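Local coordinates for hypothetical protein PHS013 (Pyrococcus horikoshii, PDB 1WMI), which is a RelE/ParE-family toxin of a type II toxin-antitoxin system, probably an inhibitor of cell growth that its partner antitoxin holds in check, at residues 5-8 with 9-13; 13-16 with 17-20. All coordinates share one frame; numbering follows the deposited sequence.

In the fold
Both contacts are local and belong to helix 9-15, the short first helix of this small alpha+beta toxin. Interaction 1 is where strand 4-8 turns into the helix, and interaction 2 is where the chain leaves it toward helix 20-33. The two share K13, and their centres lie about 12 Å apart. Interaction 1 sits about 10 Å from the centre of the chain and is partly buried. Interaction 2 is a surface contact, about 15 Å from that centre. Strand 76-83 backs both: I79 touches I7 and V11, and L82 touches A14 and L15. A chain of another protein borders mainly interaction 1, where its strand extends the sheet.

Interaction 1 of 2, residues 5-8 with 9-13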
ATOM      1  N   VAL A   5       9.784 -16.231 -13.308  1.00 29.19           N
ATOM      2  CA  VAL A   5       9.012 -16.311 -12.075  1.00 28.99           C
ATOM      3  C   VAL A   5       8.920 -17.733 -11.544  1.00 30.48           C
ATOM      4  O   VAL A   5       8.563 -18.665 -12.275  1.00 28.42           O
ATOM      5  CB  VAL A   5       7.567 -15.780 -12.278  1.00 29.22           C
ATOM      6  CG1 VAL A   5       6.811 -15.806 -10.962  1.00 26.50           C
ATOM      7  CG2 VAL A   5       7.606 -14.367 -12.830  1.00 28.82           C
ATOM      8  N   LYS A   6       9.240 -17.890 -10.264  1.00 31.27           N
ATOM      9  CA  LYS A   6       9.186 -19.196  -9.616  1.00 33.25           C
ATOM     10  C   LYS A   6       8.258 -19.147  -8.404  1.00 33.98           C
ATOM     11  O   LYS A   6       8.100 -18.112  -7.750  1.00 31.91           O
ATOM     12  CB  LYS A   6      10.593 -19.645  -9.192  1.00 34.53           C
ATOM     13  CG  LYS A   6      11.531 -19.922 -10.365  1.00 38.15           C
ATOM     14  CD  LYS A   6      12.987 -20.035  -9.915  1.00 43.13           C
ATOM     15  CE  LYS A   6      13.266 -21.290  -9.084  1.00 44.16           C
ATOM     16  NZ  LYS A   6      13.587 -22.500  -9.904  1.00 47.28           N
ATOM     17  N   ILE A   7       7.639 -20.282  -8.117  1.00 35.76           N
ATOM     18  CA  ILE A   7       6.716 -20.382  -7.007  1.00 37.27           C
ATOM     19  C   ILE A   7       7.183 -21.475  -6.067  1.00 37.35           C
ATOM     20  O   ILE A   7       7.593 -22.549  -6.508  1.00 36.74           O
ATOM     21  CB  ILE A   7       5.303 -20.716  -7.511  1.00 37.37           C
ATOM     22  CG1 ILE A   7       4.943 -19.778  -8.665  1.00 37.17           C
ATOM     23  CG2 ILE A   7       4.304 -20.569  -6.383  1.00 36.55           C
ATOM     24  CD1 ILE A   7       3.564 -19.981  -9.207  1.00 38.70           C
ATOM     25  N   HIS A   8       7.135 -21.194  -4.769  1.00 38.24           N
ATOM     26  CA  HIS A   8       7.552 -22.178  -3.788  1.00 38.10           C
ATOM     27  C   HIS A   8       6.477 -23.251  -3.733  1.00 38.18           C
ATOM     28  O   HIS A   8       5.289 -22.957  -3.860  1.00 36.71           O
ATOM     29  CB  HIS A   8       7.744 -21.535  -2.414  1.00 38.94           C
ATOM     30  CG  HIS A   8       8.329 -22.469  -1.398  1.00 39.50           C
ATOM     31  ND1 HIS A   8       7.663 -23.587  -0.954  1.00 39.91           N
ATOM     32  CD2 HIS A   8       9.529 -22.468  -0.774  1.00 39.34           C
ATOM     33  CE1 HIS A   8       8.431 -24.241  -0.097  1.00 37.94           C
ATOM     34  NE2 HIS A   8       9.566 -23.583   0.027  1.00 38.24           N
ATOM     35  N   LYS A   9       6.915 -24.491  -3.550  1.00 40.07           N
ATOM     36  CA  LYS A   9       6.038 -25.659  -3.495  1.00 40.82           C
ATOM     37  C   LYS A   9       4.808 -25.484  -2.613  1.00 39.18           C
ATOM     38  O   LYS A   9       3.694 -25.800  -3.034  1.00 38.32           O
ATOM     39  CB  LYS A   9       6.826 -26.873  -3.004  1.00 44.52           C
ATOM     40  CG  LYS A   9       6.573 -28.160  -3.776  1.00 47.47           C
ATOM     41  CD  LYS A   9       7.245 -28.150  -5.144  1.00 51.01           C
ATOM     42  CE  LYS A   9       7.623 -29.574  -5.558  1.00 53.65           C
ATOM     43  NZ  LYS A   9       8.179 -29.658  -6.936  1.00 53.52           N
ATOM     44  N   GLN A  10       5.009 -24.987  -1.395  1.00 37.49           N
ATOM     45  CA  GLN A  10       3.900 -24.801  -0.468  1.00 37.07           C
ATOM     46  C   GLN A  10       2.885 -23.767  -0.951  1.00 35.65           C
ATOM     47  O   GLN A  10       1.713 -23.840  -0.595  1.00 34.22           O
ATOM     48  CB  GLN A  10       4.416 -24.411   0.923  1.00 39.41           C
ATOM     49  CG  GLN A  10       5.397 -25.402   1.558  1.00 41.08           C
ATOM     50  CD  GLN A  10       4.923 -26.856   1.514  1.00 42.29           C
ATOM     51  OE1 GLN A  10       3.757 -27.155   1.777  1.00 42.66           O
ATOM     52  NE2 GLN A  10       5.839 -27.767   1.198  1.00 43.86           N
ATOM     53  N   VAL A  11       3.336 -22.795  -1.741  1.00 35.70           N
ATOM     54  CA  VAL A  11       2.433 -21.779  -2.284  1.00 33.23           C
ATOM     55  C   VAL A  11       1.540 -22.449  -3.317  1.00 31.67           C
ATOM     56  O   VAL A  11       0.324 -22.260  -3.321  1.00 29.88           O
ATOM     57  CB  VAL A  11       3.206 -20.618  -2.976  1.00 35.01           C
ATOM     58  CG1 VAL A  11       2.247 -19.785  -3.839  1.00 30.14           C
ATOM     59  CG2 VAL A  11       3.864 -19.729  -1.920  1.00 31.59           C
ATOM     60  N   VAL A  12       2.150 -23.235  -4.198  1.00 32.51           N
ATOM     61  CA  VAL A  12       1.388 -23.940  -5.226  1.00 34.24           C
ATOM     62  C   VAL A  12       0.250 -24.726  -4.568  1.00 35.78           C
ATOM     63  O   VAL A  12      -0.877 -24.735  -5.058  1.00 36.36           O
ATOM     64  CB  VAL A  12       2.296 -24.923  -6.033  1.00 35.26           C
ATOM     65  CG1 VAL A  12       1.450 -25.792  -6.970  1.00 32.87           C
ATOM     66  CG2 VAL A  12       3.321 -24.133  -6.847  1.00 32.29           C
ATOM     67  N   LYS A  13       0.545 -25.370  -3.445  1.00 38.23           N
ATOM     68  CA  LYS A  13      -0.458 -26.157  -2.740  1.00 39.71           C
ATOM     69  C   LYS A  13      -1.576 -25.272  -2.199  1.00 39.29           C
ATOM     70  O   LYS A  13      -2.752 -25.584  -2.361  1.00 37.69           O
ATOM     71  CB  LYS A  13       0.189 -26.931  -1.587  1.00 41.70           C
ATOM     72  CG  LYS A  13      -0.770 -27.853  -0.835  1.00 45.69           C
ATOM     73  CD  LYS A  13      -0.114 -28.447   0.407  1.00 49.57           C
ATOM     74  CE  LYS A  13      -1.003 -29.508   1.038  1.00 53.71           C
ATOM     75  NZ  LYS A  13      -2.371 -28.979   1.312  1.00 58.37           N
TER
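H8 ends strand 4-8 and is the N-cap of helix 9-15, whose first residues run at 78° to the strand, the two short axes coming within 5.3 Å. The carbonyl of H8 starts the helical bonding. V12 N meets H8 O at 3.2 Å, nearly in line with the C=O bond. V11 N is also within 2.9 Å of H8 O, but its N-H is badly aimed and this bond is weak.

The H8 ring makes the cap. Its CG is anti to the backbone N (chi1 -173°), which sets the ring beside its own carbonyl carbon, with the ND1 edge turned to Q10 N. Q10 N then donates to H8 ND1 at 3.0 Å, meeting the ring at its edge and in its plane. The side chain of Q10 runs beside that of H8 in the same direction, and Q10 CG touches H8 CE1 at 3.6 Å.

I7 packs against the buried side of the turn. Its CG2 branch meets V11 CG1 at 3.4 Å, a tight carbon contact, with the two side chains crossing near a right angle. V12 CG2 lies 3.7 Å from the same I7 methyl. F26 of helix 20-33 and I79 of strand 76-83 also pack on I7. K6, I7 and H8 pair with an antiparallel strand of another protein's chain, and an aromatic ring of that chain meets the H8 ring edge-to-face.

H8 ND1 accepts from Q10 N, so it is probably unprotonated, and a neutral ring would carry its proton on NE2.

Interaction 2 of 2, residues 13-16 with 17-20; sequences KALQ and SLPK
S17 and L18 continue the winding of helix 9-15 through two backbone bonds. S17 N donates to A14 O at 3.2 Å, coming from above the carbonyl plane, 54° out of it. L18 N reaches L15 O at 3.4 Å, a weak bond that closes a type I beta turn from L15 to L18.

The side chains add light packing. L18 CD1 lies 3.6 Å from A14 O, and L18 CB is 3.5 Å from L15 O. The other methyl, L18 CD2, meets L15 CD1 at 4.2 Å, a loose apolar touch. S17 OG lies beside its own backbone N, the donor to A14 O (chi1 -61°). It is thus 3.7 Å from A14 O, with no bond between them, and S17 CB comes a little nearer to the same oxygen.

One step back, Q16 N bonds to K13 O at 3.2 Å, so the three-residue spacing begins one bond earlier and overlaps the turn. A14 and L15 touch L82 of strand 76-83. These successive bonds form a 3-10-like turn of the kind that often finishes an alpha helix. Here it leads through P19, the N-cap, into helix 20-33, in the strand-helix-helix start of the RelE/ParE fold.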
ATOM      1  N   LYS A  13       0.545 -25.370  -3.445  1.00 38.23           N
ATOM      2  CA  LYS A  13      -0.458 -26.157  -2.740  1.00 39.71           C
ATOM      3  C   LYS A  13      -1.576 -25.272  -2.199  1.00 39.29           C
ATOM      4  O   LYS A  13      -2.752 -25.584  -2.361  1.00 37.69           O
ATOM      5  CB  LYS A  13       0.189 -26.931  -1.587  1.00 41.70           C
ATOM      6  CG  LYS A  13      -0.770 -27.853  -0.835  1.00 45.69           C
ATOM      7  CD  LYS A  13      -0.114 -28.447   0.407  1.00 49.57           C
ATOM      8  CE  LYS A  13      -1.003 -29.508   1.038  1.00 53.71           C
ATOM      9  NZ  LYS A  13      -2.371 -28.979   1.312  1.00 58.37           N
ATOM     10  N   ALA A  14      -1.201 -24.164  -1.564  1.00 39.76           N
ATOM     11  CA  ALA A  14      -2.178 -23.235  -0.990  1.00 41.20           C
ATOM     12  C   ALA A  14      -3.076 -22.619  -2.062  1.00 41.68           C
ATOM     13  O   ALA A  14      -4.234 -22.274  -1.807  1.00 40.95           O
ATOM     14  CB  ALA A  14      -1.451 -22.131  -0.218  1.00 38.86           C
ATOM     15  N   LEU A  15      -2.516 -22.505  -3.263  1.00 43.27           N
ATOM     16  CA  LEU A  15      -3.181 -21.927  -4.427  1.00 42.95           C
ATOM     17  C   LEU A  15      -4.417 -22.702  -4.855  1.00 43.40           C
ATOM     18  O   LEU A  15      -5.318 -22.159  -5.489  1.00 43.83           O
ATOM     19  CB  LEU A  15      -2.185 -21.874  -5.588  1.00 42.43           C
ATOM     20  CG  LEU A  15      -1.877 -20.548  -6.288  1.00 43.08           C
ATOM     21  CD1 LEU A  15      -1.862 -19.385  -5.300  1.00 40.50           C
ATOM     22  CD2 LEU A  15      -0.531 -20.692  -6.999  1.00 42.02           C
ATOM     23  N   GLN A  16      -4.472 -23.973  -4.497  1.00 44.76           N
ATOM     24  CA  GLN A  16      -5.597 -24.795  -4.890  1.00 45.09           C
ATOM     25  C   GLN A  16      -6.861 -24.591  -4.048  1.00 41.97           C
ATOM     26  O   GLN A  16      -7.936 -25.082  -4.399  1.00 41.42           O
ATOM     27  CB  GLN A  16      -5.181 -26.252  -4.854  1.00 49.92           C
ATOM     28  CG  GLN A  16      -6.110 -27.136  -5.617  1.00 58.84           C
ATOM     29  CD  GLN A  16      -5.717 -28.577  -5.519  1.00 64.79           C
ATOM     30  OE1 GLN A  16      -5.906 -29.219  -4.484  1.00 69.96           O
ATOM     31  NE2 GLN A  16      -5.153 -29.101  -6.594  1.00 68.57           N
ATOM     32  N   SER A  17      -6.728 -23.866  -2.944  1.00 38.88           N
ATOM     33  CA  SER A  17      -7.859 -23.597  -2.063  1.00 36.59           C
ATOM     34  C   SER A  17      -8.616 -22.380  -2.563  1.00 35.38           C
ATOM     35  O   SER A  17      -9.708 -22.073  -2.096  1.00 33.41           O
ATOM     36  CB  SER A  17      -7.368 -23.329  -0.639  1.00 36.94           C
ATOM     37  OG  SER A  17      -6.681 -24.444  -0.101  1.00 35.68           O
ATOM     38  N   LEU A  18      -8.028 -21.687  -3.529  1.00 35.75           N
ATOM     39  CA  LEU A  18      -8.643 -20.488  -4.072  1.00 36.00           C
ATOM     40  C   LEU A  18      -9.712 -20.707  -5.126  1.00 37.14           C
ATOM     41  O   LEU A  18      -9.655 -21.653  -5.919  1.00 33.23           O
ATOM     42  CB  LEU A  18      -7.575 -19.557  -4.656  1.00 37.57           C
ATOM     43  CG  LEU A  18      -6.842 -18.618  -3.694  1.00 40.25           C
ATOM     44  CD1 LEU A  18      -6.338 -19.397  -2.483  1.00 39.59           C
ATOM     45  CD2 LEU A  18      -5.692 -17.938  -4.434  1.00 40.03           C
ATOM     46  N   PRO A  19     -10.713 -19.814  -5.139  1.00 37.20           N
ATOM     47  CA  PRO A  19     -11.819 -19.859  -6.092  1.00 37.92           C
ATOM     48  C   PRO A  19     -11.216 -19.666  -7.487  1.00 38.32           C
ATOM     49  O   PRO A  19     -10.189 -19.005  -7.635  1.00 39.15           O
ATOM     50  CB  PRO A  19     -12.676 -18.667  -5.674  1.00 36.72           C
ATOM     51  CG  PRO A  19     -12.385 -18.527  -4.212  1.00 36.20           C
ATOM     52  CD  PRO A  19     -10.905 -18.726  -4.165  1.00 34.95           C
ATOM     53  N   LYS A  20     -11.847 -20.249  -8.497  1.00 39.24           N
ATOM     54  CA  LYS A  20     -11.381 -20.138  -9.873  1.00 41.36           C
ATOM     55  C   LYS A  20     -10.945 -18.689 -10.152  1.00 42.30           C
ATOM     56  O   LYS A  20      -9.843 -18.438 -10.649  1.00 41.46           O
ATOM     57  CB  LYS A  20     -12.521 -20.561 -10.808  1.00 43.40           C
ATOM     58  CG  LYS A  20     -12.124 -20.941 -12.219  1.00 45.72           C
ATOM     59  CD  LYS A  20     -13.221 -21.793 -12.865  1.00 48.71           C
ATOM     60  CE  LYS A  20     -14.541 -21.035 -13.040  1.00 49.61           C
ATOM     61  NZ  LYS A  20     -14.520 -20.078 -14.188  1.00 51.19           N
TER